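Local atomic coordinates of transcriptional regulator, TetR family (Legionella pneumophila subsp. pneumophila str. Philadelphia 1, PDB entry 3ON4), a protein that probably binds DNA through an N-terminal helix-turn-helix and regulates transcription, as other TetR-family proteins do. Residues Gln89-Ala94 / Glu132-Trp137; Ala60-His65 / Val121-Gln126; Glu136-Val141 / Lys157-Leu162. One frame throughout, in Å; residues are numbered along the deposited sequence.

All three contacts use helix 121-144, each with a different partner: helix 84-98 in contact 1, helix 54-77 in contact 2 and helix 149-173 in contact 3. Contacts 1 and 3 are neighbours, their centres about 7 Å apart, and both are buried among apolar side chains. They share Glu136 and Trp137, and Phe91 of contact 1 packs on Leu138 of contact 3. Contact 2 lies about 18 Å from contact 1, centre to centre, and is only partly buried; there a glutamine joins the isoleucines. Aromatic rings meet in contact 1. Contact 3 is purely aliphatic across its helices and has more residues beside the second subunit than contact 1.

Contact 1 of 3, residues Gln89-Ala94 / Glu132-Trp137; sequences QKFFDA and ELIIEW
Phe91 of helix 84-98 reaches toward helix 121-144 and meets Ile134 and Trp137, which lie one turn apart. It gives up more surface here than either partner. The closest approach is made by its root: Phe91 CB lies 3.6 Å from Trp137 CZ3, the outer part of the indole. Trp137 CH2 touches the same methylene at 3.8 Å. The two side chains slide past each other in opposite directions, which brings the six-membered part of the indole beside the base of Phe91. Their rings are inclined by 30° with centroids 5.8 Å apart, and they barely overlap. The rings touch at a slant and do not stack.

The far end of the Phe91 ring meets Ile134. Phe91 CE1 lies 3.9 Å from the branch methyl Ile134 CG2, and the two side chains cross at about a right angle. Trp137 CG is anti to its backbone N (chi1 -173°), which extends the indole between the helices. The indole N-H is satisfied elsewhere: NE1 hydrogen-bonds to Ser77 OG. That bond links the ring to helix 54-77 and probably helps fix its rotation. Leu73 of the same helix touches both Phe91 and Ile134, and Ile160 of helix 149-173 also packs on Ile134.

The backbones stay well apart here, with Phe91 CA and Ile134 CA 9.7 Å from each other, and large side chains span the distance. Such a buried cluster between several helices is characteristic of the all-helical C-terminal domain of TetR-family regulators.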
loop_
_atom_site.group_PDB
_atom_site.type_symbol
_atom_site.label_atom_id
_atom_site.label_comp_id
_atom_site.label_asym_id
_atom_site.label_seq_id
_atom_site.Cartn_x
_atom_site.Cartn_y
_atom_site.Cartn_z
ATOM N N GLN A 89 15.791 -9.773 9.951
ATOM C CA GLN A 89 16.150 -10.167 8.572
ATOM C C GLN A 89 15.327 -11.379 8.100
ATOM O O GLN A 89 14.829 -11.419 6.961
ATOM C CB GLN A 89 17.669 -10.447 8.450
ATOM C CG GLN A 89 18.557 -9.195 8.629
ATOM C CD GLN A 89 20.047 -9.505 8.776
ATOM O OE1 GLN A 89 20.439 -10.561 9.290
ATOM N NE2 GLN A 89 20.887 -8.565 8.351
ATOM N N LYS A 90 15.156 -12.361 8.979
ATOM C CA LYS A 90 14.402 -13.568 8.623
ATOM C C LYS A 90 12.904 -13.295 8.517
ATOM O O LYS A 90 12.208 -13.928 7.714
ATOM C CB LYS A 90 14.665 -14.708 9.621
ATOM C CG LYS A 90 16.075 -15.242 9.617
ATOM C CD LYS A 90 16.480 -15.971 8.324
ATOM C CE LYS A 90 17.934 -16.443 8.431
ATOM N NZ LYS A 90 18.509 -17.069 7.187
ATOM N N PHE A 91 12.410 -12.355 9.322
ATOM C CA PHE A 91 11.038 -11.872 9.185
ATOM C C PHE A 91 10.810 -11.350 7.770
ATOM O O PHE A 91 9.833 -11.729 7.118
ATOM C CB PHE A 91 10.740 -10.791 10.229
ATOM C CG PHE A 91 9.672 -9.826 9.825
ATOM C CD1 PHE A 91 8.333 -10.128 10.014
ATOM C CD2 PHE A 91 10.009 -8.601 9.276
ATOM C CE1 PHE A 91 7.356 -9.225 9.646
ATOM C CE2 PHE A 91 9.034 -7.698 8.915
ATOM C CZ PHE A 91 7.724 -8.000 9.093
ATOM N N PHE A 92 11.714 -10.507 7.276
ATOM C CA PHE A 92 11.563 -10.001 5.909
ATOM C C PHE A 92 11.632 -11.127 4.870
ATOM O O PHE A 92 10.802 -11.162 3.945
ATOM C CB PHE A 92 12.576 -8.905 5.601
ATOM C CG PHE A 92 12.330 -8.206 4.277
ATOM C CD1 PHE A 92 11.056 -7.798 3.918
ATOM C CD2 PHE A 92 13.372 -7.969 3.401
ATOM C CE1 PHE A 92 10.829 -7.146 2.691
ATOM C CE2 PHE A 92 13.144 -7.330 2.171
ATOM C CZ PHE A 92 11.878 -6.913 1.839
ATOM N N ASP A 93 12.573 -12.060 5.037
ATOM C CA ASP A 93 12.636 -13.253 4.161
ATOM C C ASP A 93 11.308 -14.031 4.166
ATOM O O ASP A 93 10.810 -14.452 3.110
ATOM C CB ASP A 93 13.794 -14.189 4.547
ATOM C CG ASP A 93 15.185 -13.604 4.260
ATOM O OD1 ASP A 93 15.345 -12.614 3.495
ATOM O OD2 ASP A 93 16.157 -14.184 4.793
ATOM N N ALA A 94 10.715 -14.205 5.346
ATOM C CA ALA A 94 9.421 -14.899 5.460
ATOM C C ALA A 94 8.304 -14.149 4.708
ATOM O O ALA A 94 7.480 -14.778 4.057
ATOM C CB ALA A 94 9.030 -15.105 6.923
ATOM N N GLU A 132 -1.284 -5.246 14.208
ATOM C CA GLU A 132 -0.993 -5.210 15.638
ATOM C C GLU A 132 -0.091 -6.383 16.032
ATOM O O GLU A 132 0.843 -6.197 16.794
ATOM C CB GLU A 132 -2.305 -5.206 16.455
ATOM C CG GLU A 132 -2.977 -3.836 16.380
ATOM C CD GLU A 132 -4.443 -3.833 16.779
ATOM O OE1 GLU A 132 -4.926 -4.847 17.346
ATOM O OE2 GLU A 132 -5.105 -2.790 16.509
ATOM N N LEU A 133 -0.343 -7.568 15.481
ATOM C CA LEU A 133 0.479 -8.740 15.767
ATOM C C LEU A 133 1.911 -8.570 15.250
ATOM O O LEU A 133 2.863 -8.865 15.961
ATOM C CB LEU A 133 -0.129 -9.985 15.149
ATOM C CG LEU A 133 0.561 -11.298 15.524
ATOM C CD1 LEU A 133 -0.477 -12.389 15.835
ATOM C CD2 LEU A 133 1.487 -11.700 14.410
ATOM N N ILE A 134 2.040 -8.051 14.032
ATOM C CA ILE A 134 3.342 -7.851 13.414
ATOM C C ILE A 134 4.148 -6.810 14.173
ATOM O O ILE A 134 5.312 -7.038 14.487
ATOM C CB ILE A 134 3.240 -7.432 11.922
ATOM C CG1 ILE A 134 2.633 -8.539 11.043
ATOM C CG2 ILE A 134 4.623 -6.975 11.376
ATOM C CD1 ILE A 134 3.433 -9.778 10.943
ATOM N N ILE A 135 3.509 -5.681 14.492
ATOM C CA ILE A 135 4.146 -4.576 15.200
ATOM C C ILE A 135 4.588 -4.993 16.610
ATOM O O ILE A 135 5.743 -4.752 17.004
ATOM C CB ILE A 135 3.213 -3.352 15.211
ATOM C CG1 ILE A 135 3.081 -2.821 13.769
ATOM C CG2 ILE A 135 3.684 -2.289 16.218
ATOM C CD1 ILE A 135 1.948 -1.887 13.579
ATOM N N GLU A 136 3.702 -5.677 17.342
ATOM C CA GLU A 136 4.052 -6.214 18.663
ATOM C C GLU A 136 5.235 -7.192 18.578
ATOM O O GLU A 136 6.150 -7.113 19.394
ATOM C CB GLU A 136 2.837 -6.886 19.323
ATOM C CG GLU A 136 3.083 -7.441 20.743
ATOM C CD GLU A 136 3.644 -6.403 21.703
ATOM O OE1 GLU A 136 3.198 -5.226 21.653
ATOM O OE2 GLU A 136 4.551 -6.759 22.486
ATOM N N TRP A 137 5.234 -8.089 17.592
ATOM C CA TRP A 137 6.360 -9.031 17.424
ATOM C C TRP A 137 7.685 -8.297 17.173
ATOM O O TRP A 137 8.697 -8.544 17.844
ATOM C CB TRP A 137 6.089 -9.968 16.263
ATOM C CG TRP A 137 7.111 -11.025 16.155
ATOM C CD1 TRP A 137 7.161 -12.205 16.849
ATOM C CD2 TRP A 137 8.260 -11.005 15.309
ATOM N NE1 TRP A 137 8.276 -12.916 16.487
ATOM C CE2 TRP A 137 8.972 -12.199 15.546
ATOM C CE3 TRP A 137 8.780 -10.071 14.400
ATOM C CZ2 TRP A 137 10.150 -12.505 14.882
ATOM C CZ3 TRP A 137 9.955 -10.374 13.738
ATOM C CH2 TRP A 137 10.627 -11.590 13.975
#

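Contact 2 of 3, residues Ala60-His65 / Val121-Gln126; sequences AVISWH and VSIQNQ
Ile62 and Ile123 make the apolar part of this contact. The terminal methyl Ile62 CD1 lies 3.3 Å from Ile123 CG2, tighter than usual for two carbons. The side chains cross at about a right angle, and Ile62 CD1 also reaches the carbonyl oxygen Ile123 O at 3.8 Å. Ile62 CG1 lies beside its own backbone N (chi1 -57°), and the nearly extended chain beyond it brings CD1 against Ile123.

The second group of contacts involves Gln126. Its CB lies 4.0 Å from Ile62 CG2, and the same methyl rests 3.8 Å from the backbone carbonyl oxygen Gln126 O. The glutamine chain bends at chi2 (-70°), and its amide oxygen OE1 makes a van der Waals contact with Ser63 CB at 3.9 Å.

The two segments run nearly parallel, at 13°, with axes 9.5 Å apart. Helix 54-77, which in TetR-family proteins connects the DNA-binding helices to the C-terminal domain, here packs on the start of helix 121-144. Phe112 of helix 108-115 packs on both Ile62 and Ile123, and Tyr28 also touches Ile123. Val59 of helix 54-77 adds to the packing on Ile123 and Gln126. Helix 11-26 covers another side of helix 54-77, where Leu16 meets Val61.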
loop_
_atom_site.group_PDB
_atom_site.type_symbol
_atom_site.label_atom_id
_atom_site.label_comp_id
_atom_site.label_asym_id
_atom_site.label_seq_id
_atom_site.Cartn_x
_atom_site.Cartn_y
_atom_site.Cartn_z
ATOM N N ALA A 60 -12.510 -14.851 7.328
ATOM C CA ALA A 60 -11.872 -16.145 7.496
ATOM C C ALA A 60 -10.467 -16.199 6.834
ATOM O O ALA A 60 -9.531 -16.758 7.411
ATOM C CB ALA A 60 -12.803 -17.277 6.953
ATOM N N VAL A 61 -10.312 -15.590 5.658
ATOM C CA VAL A 61 -9.021 -15.547 4.972
ATOM C C VAL A 61 -7.996 -14.768 5.818
ATOM O O VAL A 61 -6.877 -15.230 6.029
ATOM C CB VAL A 61 -9.131 -14.885 3.571
ATOM C CG1 VAL A 61 -7.726 -14.598 2.992
ATOM C CG2 VAL A 61 -9.937 -15.787 2.631
ATOM N N ILE A 62 -8.382 -13.607 6.332
ATOM C CA ILE A 62 -7.414 -12.800 7.089
ATOM C C ILE A 62 -7.078 -13.516 8.395
ATOM O O ILE A 62 -5.923 -13.561 8.789
ATOM C CB ILE A 62 -7.874 -11.381 7.402
ATOM C CG1 ILE A 62 -8.220 -10.617 6.143
ATOM C CG2 ILE A 62 -6.736 -10.619 8.148
ATOM C CD1 ILE A 62 -9.128 -9.380 6.390
ATOM N N SER A 63 -8.084 -14.091 9.050
ATOM C CA SER A 63 -7.861 -14.800 10.297
ATOM C C SER A 63 -6.878 -15.986 10.129
ATOM O O SER A 63 -5.940 -16.147 10.923
ATOM C CB SER A 63 -9.203 -15.254 10.898
ATOM O OG SER A 63 -9.015 -15.911 12.137
ATOM N N TRP A 64 -7.102 -16.797 9.085
ATOM C CA TRP A 64 -6.217 -17.896 8.737
ATOM C C TRP A 64 -4.783 -17.426 8.442
ATOM O O TRP A 64 -3.791 -17.981 8.969
ATOM C CB TRP A 64 -6.778 -18.564 7.499
ATOM C CG TRP A 64 -6.032 -19.727 6.994
ATOM C CD1 TRP A 64 -5.597 -20.806 7.711
ATOM C CD2 TRP A 64 -5.677 -19.973 5.631
ATOM N NE1 TRP A 64 -4.960 -21.700 6.876
ATOM C CE2 TRP A 64 -5.010 -21.216 5.590
ATOM C CE3 TRP A 64 -5.849 -19.253 4.432
ATOM C CZ2 TRP A 64 -4.511 -21.760 4.396
ATOM C CZ3 TRP A 64 -5.353 -19.790 3.258
ATOM C CH2 TRP A 64 -4.698 -21.032 3.245
ATOM N N HIS A 65 -4.680 -16.384 7.619
ATOM C CA HIS A 65 -3.381 -15.853 7.229
ATOM C C HIS A 65 -2.622 -15.340 8.443
ATOM O O HIS A 65 -1.417 -15.564 8.548
ATOM C CB HIS A 65 -3.556 -14.704 6.230
ATOM C CG HIS A 65 -2.274 -14.185 5.644
ATOM N ND1 HIS A 65 -1.665 -14.769 4.558
ATOM C CD2 HIS A 65 -1.540 -13.082 5.934
ATOM C CE1 HIS A 65 -0.586 -14.075 4.231
ATOM N NE2 HIS A 65 -0.493 -13.040 5.044
ATOM N N VAL A 121 -16.865 -3.733 8.613
ATOM C CA VAL A 121 -16.113 -3.519 9.848
ATOM C C VAL A 121 -15.456 -4.818 10.367
ATOM O O VAL A 121 -14.331 -4.796 10.887
ATOM C CB VAL A 121 -17.011 -2.913 10.945
ATOM C CG1 VAL A 121 -16.311 -2.930 12.296
ATOM C CG2 VAL A 121 -17.441 -1.490 10.542
ATOM N N SER A 122 -16.135 -5.955 10.206
ATOM C CA SER A 122 -15.534 -7.227 10.628
ATOM C C SER A 122 -14.168 -7.450 9.963
ATOM O O SER A 122 -13.211 -7.908 10.597
ATOM C CB SER A 122 -16.465 -8.400 10.318
ATOM O OG SER A 122 -16.670 -8.490 8.910
ATOM N N ILE A 123 -14.053 -7.103 8.692
ATOM C CA ILE A 123 -12.801 -7.333 7.983
ATOM C C ILE A 123 -11.767 -6.289 8.400
ATOM O O ILE A 123 -10.579 -6.605 8.588
ATOM C CB ILE A 123 -13.024 -7.349 6.459
ATOM C CG1 ILE A 123 -13.981 -8.511 6.089
ATOM C CG2 ILE A 123 -11.729 -7.503 5.717
ATOM C CD1 ILE A 123 -14.299 -8.571 4.582
ATOM N N GLN A 124 -12.207 -5.042 8.503
ATOM C CA GLN A 124 -11.361 -3.966 9.026
ATOM C C GLN A 124 -10.688 -4.373 10.336
ATOM O O GLN A 124 -9.475 -4.227 10.493
ATOM C CB GLN A 124 -12.190 -2.697 9.270
ATOM C CG GLN A 124 -12.645 -1.989 8.012
ATOM C CD GLN A 124 -13.385 -0.705 8.316
ATOM O OE1 GLN A 124 -13.894 -0.519 9.420
ATOM N NE2 GLN A 124 -13.478 0.164 7.339
ATOM N N ASN A 125 -11.486 -4.877 11.272
ATOM C CA ASN A 125 -10.981 -5.288 12.583
ATOM C C ASN A 125 -9.970 -6.461 12.492
ATOM O O ASN A 125 -8.952 -6.477 13.194
ATOM C CB ASN A 125 -12.147 -5.562 13.561
ATOM C CG ASN A 125 -12.871 -4.274 13.976
ATOM O OD1 ASN A 125 -12.499 -3.175 13.556
ATOM N ND2 ASN A 125 -13.910 -4.409 14.781
ATOM N N GLN A 126 -10.187 -7.396 11.575
ATOM C CA GLN A 126 -9.208 -8.482 11.393
ATOM C C GLN A 126 -7.914 -7.960 10.784
ATOM O O GLN A 126 -6.810 -8.381 11.165
ATOM C CB GLN A 126 -9.763 -9.603 10.517
ATOM C CG GLN A 126 -10.920 -10.324 11.101
ATOM C CD GLN A 126 -10.568 -11.189 12.301
ATOM O OE1 GLN A 126 -9.430 -11.661 12.454
ATOM N NE2 GLN A 126 -11.547 -11.388 13.168
#

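Contact 3 of 3, residues Glu136-Val141 / Lys157-Leu162; sequences EWLKGV and KQIISL
Leu138 keeps CG beside its backbone N (chi1 -74°), and its second torsion is extended (chi2 174°), so CD1 is directed at helix 149-173. There it meets Ile159, whose branch methyl CG2 is anti to the backbone N. Leu138 CD1 lies 4.1 Å from Ile159 CG2, and the two side chains cross obliquely. The same leucine methyl also lies 4.3 Å from Ile160 CB, near the base of that side chain. One methyl thus faces two successive residues of the opposing helix. The contact across the helices is wholly aliphatic and not tight. The closest CA atoms across the two segments, Leu138 CA and Ile159 CA, are 8.4 Å apart.

Ser161 is buried, and its hydroxyl is satisfied within its own helix. Ser161 OG donates to Lys157 O at 2.7 Å. This oxygen also accepts from Ser161 N, and the two donors approach from opposite faces of the carbonyl plane.

Ile88 of helix 84-98 packs on Leu138, and Phe185 of helix 177-189 packs on Ile159. Helix 149-173 also faces the second subunit: Lys157 forms a salt bridge with Asp175 of that subunit, and Ile160 packs on its Leu169. A helix such as 149-173, packed on the core of its own chain and on the second subunit, is characteristic of the dimeric C-terminal domain of TetR-family regulators.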
loop_
_atom_site.group_PDB
_atom_site.type_symbol
_atom_site.label_atom_id
_atom_site.label_comp_id
_atom_site.label_asym_id
_atom_site.label_seq_id
_atom_site.Cartn_x
_atom_site.Cartn_y
_atom_site.Cartn_z
ATOM N N GLU A 136 3.702 -5.677 17.342
ATOM C CA GLU A 136 4.052 -6.214 18.663
ATOM C C GLU A 136 5.235 -7.192 18.578
ATOM O O GLU A 136 6.150 -7.113 19.394
ATOM C CB GLU A 136 2.837 -6.886 19.323
ATOM C CG GLU A 136 3.083 -7.441 20.743
ATOM C CD GLU A 136 3.644 -6.403 21.703
ATOM O OE1 GLU A 136 3.198 -5.226 21.653
ATOM O OE2 GLU A 136 4.551 -6.759 22.486
ATOM N N TRP A 137 5.234 -8.089 17.592
ATOM C CA TRP A 137 6.360 -9.031 17.424
ATOM C C TRP A 137 7.685 -8.297 17.173
ATOM O O TRP A 137 8.697 -8.544 17.844
ATOM C CB TRP A 137 6.089 -9.968 16.263
ATOM C CG TRP A 137 7.111 -11.025 16.155
ATOM C CD1 TRP A 137 7.161 -12.205 16.849
ATOM C CD2 TRP A 137 8.260 -11.005 15.309
ATOM N NE1 TRP A 137 8.276 -12.916 16.487
ATOM C CE2 TRP A 137 8.972 -12.199 15.546
ATOM C CE3 TRP A 137 8.780 -10.071 14.400
ATOM C CZ2 TRP A 137 10.150 -12.505 14.882
ATOM C CZ3 TRP A 137 9.955 -10.374 13.738
ATOM C CH2 TRP A 137 10.627 -11.590 13.975
ATOM N N LEU A 138 7.664 -7.375 16.224
ATOM C CA LEU A 138 8.839 -6.530 15.912
ATOM C C LEU A 138 9.362 -5.720 17.116
ATOM O O LEU A 138 10.575 -5.705 17.397
ATOM C CB LEU A 138 8.506 -5.581 14.736
ATOM C CG LEU A 138 8.424 -6.162 13.326
ATOM C CD1 LEU A 138 7.932 -5.131 12.303
ATOM C CD2 LEU A 138 9.808 -6.708 12.935
ATOM N N LYS A 139 8.449 -5.045 17.825
ATOM C CA LYS A 139 8.770 -4.289 19.042
ATOM C C LYS A 139 9.433 -5.172 20.087
ATOM O O LYS A 139 10.453 -4.799 20.688
ATOM C CB LYS A 139 7.502 -3.679 19.647
ATOM C CG LYS A 139 7.693 -2.959 20.997
ATOM C CD LYS A 139 6.312 -2.751 21.615
ATOM C CE LYS A 139 6.364 -2.106 22.954
ATOM N NZ LYS A 139 5.277 -2.634 23.840
ATOM N N GLY A 140 8.853 -6.346 20.308
ATOM C CA GLY A 140 9.422 -7.308 21.277
ATOM C C GLY A 140 10.836 -7.774 20.940
ATOM O O GLY A 140 11.701 -7.847 21.826
ATOM N N VAL A 141 11.071 -8.105 19.677
ATOM C CA VAL A 141 12.398 -8.524 19.215
ATOM C C VAL A 141 13.397 -7.385 19.450
ATOM O O VAL A 141 14.503 -7.590 19.964
ATOM C CB VAL A 141 12.367 -8.923 17.700
ATOM C CG1 VAL A 141 13.768 -9.109 17.171
ATOM C CG2 VAL A 141 11.566 -10.217 17.488
ATOM N N LYS A 157 7.402 0.315 13.650
ATOM C CA LYS A 157 6.490 0.958 12.695
ATOM C C LYS A 157 7.178 1.415 11.406
ATOM O O LYS A 157 6.574 1.336 10.348
ATOM C CB LYS A 157 5.719 2.096 13.365
ATOM C CG LYS A 157 4.742 1.545 14.439
ATOM C CD LYS A 157 3.993 2.597 15.176
ATOM C CE LYS A 157 3.024 1.942 16.166
ATOM N NZ LYS A 157 2.469 2.867 17.181
ATOM N N GLN A 158 8.439 1.851 11.479
ATOM C CA GLN A 158 9.178 2.199 10.267
ATOM C C GLN A 158 9.414 0.964 9.411
ATOM O O GLN A 158 9.279 0.982 8.170
ATOM C CB GLN A 158 10.527 2.849 10.607
ATOM C CG GLN A 158 10.457 4.294 11.033
ATOM C CD GLN A 158 11.843 4.804 11.399
ATOM O OE1 GLN A 158 12.572 4.119 12.109
ATOM N NE2 GLN A 158 12.216 5.978 10.902
ATOM N N ILE A 159 9.764 -0.132 10.082
ATOM C CA ILE A 159 10.084 -1.338 9.382
ATOM C C ILE A 159 8.861 -1.845 8.628
ATOM O O ILE A 159 8.970 -2.156 7.446
ATOM C CB ILE A 159 10.605 -2.450 10.312
ATOM C CG1 ILE A 159 12.014 -2.124 10.807
ATOM C CG2 ILE A 159 10.644 -3.807 9.569
ATOM C CD1 ILE A 159 12.432 -3.016 11.982
ATOM N N ILE A 160 7.706 -1.934 9.288
ATOM C CA ILE A 160 6.523 -2.485 8.607
ATOM C C ILE A 160 6.038 -1.526 7.524
ATOM O O ILE A 160 5.553 -1.976 6.490
ATOM C CB ILE A 160 5.374 -2.942 9.589
ATOM C CG1 ILE A 160 4.270 -3.751 8.851
ATOM C CG2 ILE A 160 4.775 -1.786 10.322
ATOM C CD1 ILE A 160 4.755 -4.888 7.904
ATOM N N SER A 161 6.173 -0.220 7.746
ATOM C CA SER A 161 5.832 0.759 6.708
ATOM C C SER A 161 6.707 0.546 5.474
ATOM O O SER A 161 6.216 0.539 4.333
ATOM C CB SER A 161 6.000 2.187 7.224
ATOM O OG SER A 161 5.164 2.403 8.351
ATOM N N LEU A 162 8.005 0.340 5.699
ATOM C CA LEU A 162 8.933 0.193 4.600
ATOM C C LEU A 162 8.679 -1.118 3.864
ATOM O O LEU A 162 8.738 -1.151 2.646
ATOM C CB LEU A 162 10.368 0.257 5.097
ATOM C CG LEU A 162 11.510 0.391 4.109
ATOM C CD1 LEU A 162 11.259 1.480 3.033
ATOM C CD2 LEU A 162 12.772 0.711 4.901
#